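Local coordinates for fatty acid-binding protein (Sulfolobus tokodaii, PDB 3W9K), which probably binds fatty acids, holding a myristic acid molecule in the apolar pocket of a Bet v 1-like helix-grip fold, at residues Val7-Lys12 / Arg121-Ile126; Ile34-Ala39 / Phe58-Lys63. All coordinates share one frame; numbering follows the deposited sequence.

Contact 1 (Val7-Lys12 / Arg121-Ile126). With MYR (myristic acid), chain B.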
loop_
_atom_site.group_PDB
_atom_site.type_symbol
_atom_site.label_atom_id
_atom_site.label_comp_id
_atom_site.label_asym_id
_atom_site.label_seq_id
_atom_site.Cartn_x
_atom_site.Cartn_y
_atom_site.Cartn_z
ATOM N N VAL A 7 0.873 10.783 5.113
ATOM C CA VAL A 7 0.244 11.225 3.878
ATOM C C VAL A 7 -0.967 10.280 3.695
ATOM O O VAL A 7 -0.874 9.085 4.002
ATOM C CB VAL A 7 1.207 11.198 2.670
ATOM C CG1 VAL A 7 1.750 9.842 2.431
ATOM C CG2 VAL A 7 0.536 11.717 1.416
ATOM N N GLU A 8 -2.078 10.839 3.220
ATOM C CA GLU A 8 -3.368 10.104 3.253
ATOM C C GLU A 8 -4.065 10.238 1.917
ATOM O O GLU A 8 -3.832 11.225 1.200
ATOM C CB GLU A 8 -4.295 10.737 4.293
ATOM C CG GLU A 8 -3.805 10.569 5.689
ATOM C CD GLU A 8 -4.895 10.706 6.692
ATOM O OE1 GLU A 8 -6.066 10.532 6.328
ATOM O OE2 GLU A 8 -4.573 10.903 7.880
ATOM N N LYS A 9 -4.942 9.280 1.564
ATOM C CA LYS A 9 -5.760 9.448 0.371
ATOM C C LYS A 9 -7.079 8.745 0.575
ATOM O O LYS A 9 -7.106 7.569 0.984
ATOM C CB LYS A 9 -5.064 8.863 -0.910
ATOM C CG LYS A 9 -5.856 9.026 -2.268
ATOM C CD LYS A 9 -5.669 10.481 -2.806
ATOM C CE LYS A 9 -6.636 10.741 -3.969
ATOM N NZ LYS A 9 -6.143 11.977 -4.644
ATOM N N GLU A 10 -8.151 9.423 0.174
ATOM C CA GLU A 10 -9.452 8.742 0.135
ATOM C C GLU A 10 -9.634 8.061 -1.211
ATOM O O GLU A 10 -9.235 8.620 -2.232
ATOM C CB GLU A 10 -10.582 9.731 0.388
ATOM C CG GLU A 10 -11.998 9.117 0.283
ATOM C CD GLU A 10 -13.071 10.149 0.622
ATOM O OE1 GLU A 10 -13.452 10.849 -0.322
ATOM O OE2 GLU A 10 -13.468 10.283 1.806
ATOM N N ILE A 11 -10.206 6.860 -1.202
ATOM C CA ILE A 11 -10.498 6.120 -2.399
ATOM C C ILE A 11 -12.010 5.806 -2.420
ATOM O O ILE A 11 -12.551 5.230 -1.480
ATOM C CB ILE A 11 -9.648 4.824 -2.471
ATOM C CG1 ILE A 11 -8.146 5.196 -2.465
ATOM C CG2 ILE A 11 -10.039 3.992 -3.722
ATOM C CD1 ILE A 11 -7.270 4.545 -3.427
ATOM N N LYS A 12 -12.648 6.152 -3.538
ATOM C CA LYS A 12 -14.067 5.821 -3.760
ATOM C C LYS A 12 -14.099 4.646 -4.716
ATOM O O LYS A 12 -13.412 4.638 -5.756
ATOM C CB LYS A 12 -14.837 7.012 -4.378
ATOM C CG LYS A 12 -14.947 8.200 -3.381
ATOM C CD LYS A 12 -16.099 7.824 -2.414
ATOM C CE LYS A 12 -16.438 8.948 -1.457
ATOM N NZ LYS A 12 -17.486 8.436 -0.480
ATOM N N ARG A 121 -2.905 7.913 -8.583
ATOM C CA ARG A 121 -3.157 6.899 -9.619
ATOM C C ARG A 121 -4.132 5.803 -9.159
ATOM O O ARG A 121 -5.078 5.444 -9.847
ATOM C CB ARG A 121 -1.828 6.307 -10.104
ATOM C CG ARG A 121 -2.014 5.129 -11.188
ATOM C CD ARG A 121 -0.626 4.680 -11.707
ATOM N NE ARG A 121 0.106 4.283 -10.506
ATOM C CZ ARG A 121 -0.197 3.199 -9.778
ATOM N NH1 ARG A 121 -1.130 2.293 -10.183
ATOM N NH2 ARG A 121 0.484 2.990 -8.648
ATOM N N LEU A 122 -3.895 5.264 -7.970
ATOM C CA LEU A 122 -4.825 4.270 -7.413
ATOM C C LEU A 122 -6.237 4.810 -7.267
ATOM O O LEU A 122 -7.205 4.134 -7.659
ATOM C CB LEU A 122 -4.233 3.796 -6.051
ATOM C CG LEU A 122 -4.470 2.490 -5.360
ATOM C CD1 LEU A 122 -4.196 1.240 -6.255
ATOM C CD2 LEU A 122 -3.602 2.492 -4.038
ATOM N N ALA A 123 -6.384 6.026 -6.723
ATOM C CA ALA A 123 -7.687 6.637 -6.587
ATOM C C ALA A 123 -8.440 6.814 -7.907
ATOM O O ALA A 123 -9.666 6.628 -7.999
ATOM C CB ALA A 123 -7.560 7.983 -5.814
ATOM N N GLU A 124 -7.712 7.215 -8.945
ATOM C CA GLU A 124 -8.300 7.452 -10.215
ATOM C C GLU A 124 -8.592 6.185 -11.005
ATOM O O GLU A 124 -9.402 6.246 -11.906
ATOM C CB GLU A 124 -7.367 8.375 -11.041
ATOM C CG GLU A 124 -7.338 9.736 -10.503
ATOM C CD GLU A 124 -6.175 10.559 -11.023
ATOM O OE1 GLU A 124 -5.695 10.258 -12.135
ATOM O OE2 GLU A 124 -5.731 11.485 -10.289
ATOM N N ASN A 125 -8.017 5.033 -10.637
ATOM C CA ASN A 125 -8.117 3.858 -11.469
ATOM C C ASN A 125 -8.473 2.633 -10.616
ATOM O O ASN A 125 -8.350 1.480 -11.105
ATOM C CB ASN A 125 -6.773 3.553 -12.183
ATOM C CG ASN A 125 -6.410 4.658 -13.209
ATOM O OD1 ASN A 125 -6.961 4.721 -14.327
ATOM N ND2 ASN A 125 -5.499 5.511 -12.829
ATOM N N ILE A 126 -8.943 2.863 -9.388
ATOM C CA ILE A 126 -9.119 1.730 -8.468
ATOM C C ILE A 126 -10.012 0.620 -9.039
ATOM O O ILE A 126 -9.673 -0.564 -8.913
ATOM C CB ILE A 126 -9.675 2.195 -7.100
ATOM C CG1 ILE A 126 -9.728 1.030 -6.139
ATOM C CG2 ILE A 126 -11.049 2.888 -7.288
ATOM C CD1 ILE A 126 -8.411 0.509 -5.726
HETATM C C1 MYR B . 5.137 14.881 4.971
HETATM O O1 MYR B . 4.035 15.354 5.354
HETATM O O2 MYR B . 5.914 15.641 4.314
HETATM C C2 MYR B . 5.573 13.454 5.290
HETATM C C3 MYR B . 4.591 12.328 4.927
HETATM C C4 MYR B . 5.010 11.558 3.660
HETATM C C5 MYR B . 5.439 10.094 3.852
HETATM C C6 MYR B . 6.392 9.685 2.764
HETATM C C7 MYR B . 6.882 8.274 2.936
HETATM C C8 MYR B . 7.822 7.921 1.814
HETATM C C9 MYR B . 8.397 6.560 2.134
HETATM C C10 MYR B . 9.558 6.187 1.241
HETATM C C11 MYR B . 9.812 4.811 1.767
HETATM C C12 MYR B . 11.231 4.354 1.612
HETATM C C13 MYR B . 11.438 3.301 2.667
HETATM C C14 MYR B . 10.218 2.410 2.734
HETATM O O HOH W 1 -11.382 7.348 -5.803
#
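Ile11 CD1 lies over one face of the peptide between Leu122 and Ala123, 3.7 Å from Ala123 N. Ile126 CG2 comes to 3.3 Å from the carbonyl oxygen Lys12 O, well out of the plane of that carbonyl. No direct hydrogen bond joins the segments, but a water spans them, accepting from Lys12 N and donating to Ala123 O.

Ile11 fills the middle with two branches. With CG1 anti to its carbonyl carbon (chi1 -60°), it sends CD1 over Leu122 and Ala123. Its CG2 meets Ile126 CG1 at 3.8 Å, and the two side chains pass at a slant. Lys9 works as an aliphatic arm. Its CE presses on Ala123 CB at 3.4 Å, a tight carbon contact. The small methyl lets the lysine chain lie against the helix, while its ammonium forms a salt bridge with Asp120.

Segments 7-12 and 121-126 run nearly parallel, 8° apart, with axes 7.5 Å from each other at closest approach. This is the packing of a helix-grip fold, with the long C-terminal helix 105-137 lying along edge strand 6-12. Nearer the start of the strand, Val7 CG1 touches myristic acid C4 at 3.9 Å. Strand 95-102 pairs with 6-12 through backbone bonds such as Ile11 with Leu96. Phe24 of helix 17-24 packs on Leu122 and Ile126, and helix 27-34 adds Gln33 against Leu122.

Contact 2 (Ile34-Ala39 / Phe58-Lys63). With MYR (myristic acid), chain B.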
loop_
_atom_site.group_PDB
_atom_site.type_symbol
_atom_site.label_atom_id
_atom_site.label_comp_id
_atom_site.label_asym_id
_atom_site.label_seq_id
_atom_site.Cartn_x
_atom_site.Cartn_y
_atom_site.Cartn_z
ATOM N N ILE A 34 1.965 1.234 -4.000
ATOM C CA ILE A 34 2.031 2.513 -3.240
ATOM C C ILE A 34 3.459 3.007 -2.980
ATOM O O ILE A 34 3.735 4.209 -3.079
ATOM C CB ILE A 34 1.253 2.369 -1.889
ATOM C CG1 ILE A 34 -0.258 2.172 -2.171
ATOM C CG2 ILE A 34 1.519 3.575 -0.926
ATOM C CD1 ILE A 34 -1.045 1.746 -0.870
ATOM N N PHE A 35 4.357 2.092 -2.695
ATOM C CA PHE A 35 5.729 2.521 -2.321
ATOM C C PHE A 35 6.467 3.019 -3.584
ATOM O O PHE A 35 6.090 2.656 -4.691
ATOM C CB PHE A 35 6.479 1.374 -1.628
ATOM C CG PHE A 35 6.241 1.332 -0.131
ATOM C CD1 PHE A 35 4.941 1.114 0.393
ATOM C CD2 PHE A 35 7.302 1.547 0.766
ATOM C CE1 PHE A 35 4.720 1.058 1.796
ATOM C CE2 PHE A 35 7.058 1.488 2.189
ATOM C CZ PHE A 35 5.781 1.247 2.669
ATOM N N PRO A 36 7.524 3.878 -3.420
ATOM C CA PRO A 36 8.205 4.455 -4.611
ATOM C C PRO A 36 9.048 3.426 -5.386
ATOM O O PRO A 36 9.932 2.852 -4.781
ATOM C CB PRO A 36 9.184 5.490 -4.010
ATOM C CG PRO A 36 8.667 5.771 -2.653
ATOM C CD PRO A 36 7.959 4.497 -2.162
ATOM N N GLY A 37 8.821 3.216 -6.678
ATOM C CA GLY A 37 9.813 2.481 -7.537
ATOM C C GLY A 37 10.150 1.050 -7.091
ATOM O O GLY A 37 11.341 0.631 -7.102
ATOM N N ILE A 38 9.119 0.305 -6.658
ATOM C CA ILE A 38 9.343 -1.066 -6.159
ATOM C C ILE A 38 9.688 -1.922 -7.376
ATOM O O ILE A 38 8.928 -1.939 -8.385
ATOM C CB ILE A 38 8.056 -1.634 -5.457
ATOM C CG1 ILE A 38 7.794 -0.925 -4.120
ATOM C CG2 ILE A 38 8.207 -3.153 -5.145
ATOM C CD1 ILE A 38 8.780 -1.401 -3.056
ATOM N N ALA A 39 10.811 -2.594 -7.271
ATOM C CA ALA A 39 11.345 -3.437 -8.341
ATOM C C ALA A 39 11.360 -4.923 -7.955
ATOM O O ALA A 39 11.604 -5.797 -8.823
ATOM C CB ALA A 39 12.735 -3.014 -8.666
ATOM N N PHE A 58 18.397 6.763 -4.511
ATOM C CA PHE A 58 18.276 5.983 -3.274
ATOM C C PHE A 58 17.571 4.658 -3.389
ATOM O O PHE A 58 16.322 4.633 -3.419
ATOM C CB PHE A 58 17.603 6.845 -2.215
ATOM C CG PHE A 58 18.216 8.212 -2.152
ATOM C CD1 PHE A 58 19.523 8.350 -1.669
ATOM C CD2 PHE A 58 17.524 9.321 -2.624
ATOM C CE1 PHE A 58 20.119 9.623 -1.647
ATOM C CE2 PHE A 58 18.093 10.591 -2.612
ATOM C CZ PHE A 58 19.386 10.727 -2.150
ATOM N N SER A 59 18.348 3.577 -3.384
ATOM C CA SER A 59 17.810 2.199 -3.246
ATOM C C SER A 59 17.438 1.922 -1.808
ATOM O O SER A 59 18.037 2.465 -0.870
ATOM C CB SER A 59 18.828 1.144 -3.724
ATOM O OG SER A 59 19.073 1.424 -5.095
ATOM N N TYR A 60 16.419 1.101 -1.605
ATOM C CA TYR A 60 16.017 0.782 -0.265
ATOM C C TYR A 60 15.485 -0.652 -0.221
ATOM O O TYR A 60 14.987 -1.190 -1.255
ATOM C CB TYR A 60 14.975 1.799 0.260
ATOM C CG TYR A 60 13.634 1.771 -0.447
ATOM C CD1 TYR A 60 12.573 0.950 0.041
ATOM C CD2 TYR A 60 13.398 2.557 -1.572
ATOM C CE1 TYR A 60 11.328 0.951 -0.620
ATOM C CE2 TYR A 60 12.185 2.518 -2.232
ATOM C CZ TYR A 60 11.162 1.718 -1.748
ATOM O OH TYR A 60 9.961 1.679 -2.366
ATOM N N LYS A 61 15.556 -1.257 0.957
ATOM C CA LYS A 61 15.004 -2.609 1.144
ATOM C C LYS A 61 14.029 -2.494 2.300
ATOM O O LYS A 61 14.432 -2.040 3.415
ATOM C CB LYS A 61 16.158 -3.592 1.442
ATOM C CG LYS A 61 17.219 -3.694 0.302
ATOM C CD LYS A 61 18.530 -4.397 0.755
ATOM C CE LYS A 61 18.365 -5.942 0.906
ATOM N NZ LYS A 61 18.187 -6.436 2.343
ATOM N N VAL A 62 12.760 -2.869 2.107
ATOM C CA VAL A 62 11.745 -2.720 3.178
ATOM C C VAL A 62 11.162 -4.126 3.437
ATOM O O VAL A 62 11.063 -4.944 2.509
ATOM C CB VAL A 62 10.637 -1.717 2.796
ATOM C CG1 VAL A 62 10.029 -2.108 1.489
ATOM C CG2 VAL A 62 9.502 -1.648 3.870
ATOM N N LYS A 63 10.792 -4.420 4.682
ATOM C CA LYS A 63 10.136 -5.711 4.942
ATOM C C LYS A 63 9.107 -5.452 6.023
ATOM O O LYS A 63 9.164 -4.441 6.740
ATOM C CB LYS A 63 11.159 -6.786 5.414
ATOM C CG LYS A 63 11.721 -6.508 6.836
ATOM C CD LYS A 63 12.824 -7.601 7.033
ATOM C CE LYS A 63 13.318 -7.678 8.452
ATOM N NZ LYS A 63 14.078 -6.485 8.869
HETATM C C1 MYR B . 5.137 14.881 4.971
HETATM O O1 MYR B . 4.035 15.354 5.354
HETATM O O2 MYR B . 5.914 15.641 4.314
HETATM C C2 MYR B . 5.573 13.454 5.290
HETATM C C3 MYR B . 4.591 12.328 4.927
HETATM C C4 MYR B . 5.010 11.558 3.660
HETATM C C5 MYR B . 5.439 10.094 3.852
HETATM C C6 MYR B . 6.392 9.685 2.764
HETATM C C7 MYR B . 6.882 8.274 2.936
HETATM C C8 MYR B . 7.822 7.921 1.814
HETATM C C9 MYR B . 8.397 6.560 2.134
HETATM C C10 MYR B . 9.558 6.187 1.241
HETATM C C11 MYR B . 9.812 4.811 1.767
HETATM C C12 MYR B . 11.231 4.354 1.612
HETATM C C13 MYR B . 11.438 3.301 2.667
HETATM C C14 MYR B . 10.218 2.410 2.734
#
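Tyr60 reaches across to Pro36 and donates its phenol hydrogen to the carbonyl oxygen. The bond from Tyr60 OH to Pro36 O is 2.7 Å long. The oxygen lies near the plane of the tyrosine ring, at its edge, but the hydroxyl is tilted 33° from the carbonyl plane. Carbon atoms also crowd against this hydroxyl. Ile38 CD1 is 3.4 Å from Tyr60 OH, and Phe35 CB is 3.6 Å from it. The side chains of Pro36 and Ile38 each cross the tyrosine at about a right angle.

The tail of the myristic acid lies on this group. Its C12 sits 3.9 Å above the Tyr60 ring plane, over the centre of one face. Its terminal methyl C14 meets the edge of Phe35, 3.3 Å from Phe35 CE2. Val62 CG2 approaches Phe35 CE2 to 4.3 Å, and Val62 CG1 lies in plane at the edge of the Tyr60 ring. The contact thus lines the far end of the fatty acid pocket.

The tyrosine is placed by its first torsion (chi1 67°), which puts CG between the backbone N and the carbonyl carbon. A phenylalanine here would probably leave Pro36 O without this donor and the ring less firmly fixed beneath the fatty acid tail.

Outside this shell, Tyr77 of strand 72-79 meets Phe35 edge-to-face and also touches Val62. Strand 48-55 lies between strands 38-43 and 58-69 in the sheet, and backbone bonds pair Gly37 with Lys54 and Tyr60 with Gly53. Pro36, just past the end of helix 27-34, packs on Tyr114 and Val115 of helix 105-137.

From the N terminus, strand 6-12 comes first, and its partner lies late in the chain on helix 105-137. Contact 1 therefore closes a loop of 108 residues. Past helix 17-24, segment 34-39 leaves the end of helix 27-34 and meets 58-63 across a much shorter loop of 18 residues. Contact 2 is nested inside contact 1. The first ties one edge of the sheet to the C-terminal helix. The second joins the other edge region to strand 58-69. Their centres are about 19 Å apart, yet Leu122 CD2 packs on Ile34 CG1 at 3.8 Å. Both reach the myristic acid, contact 1 in the carboxyl-end half of its chain and contact 2 at its methyl end.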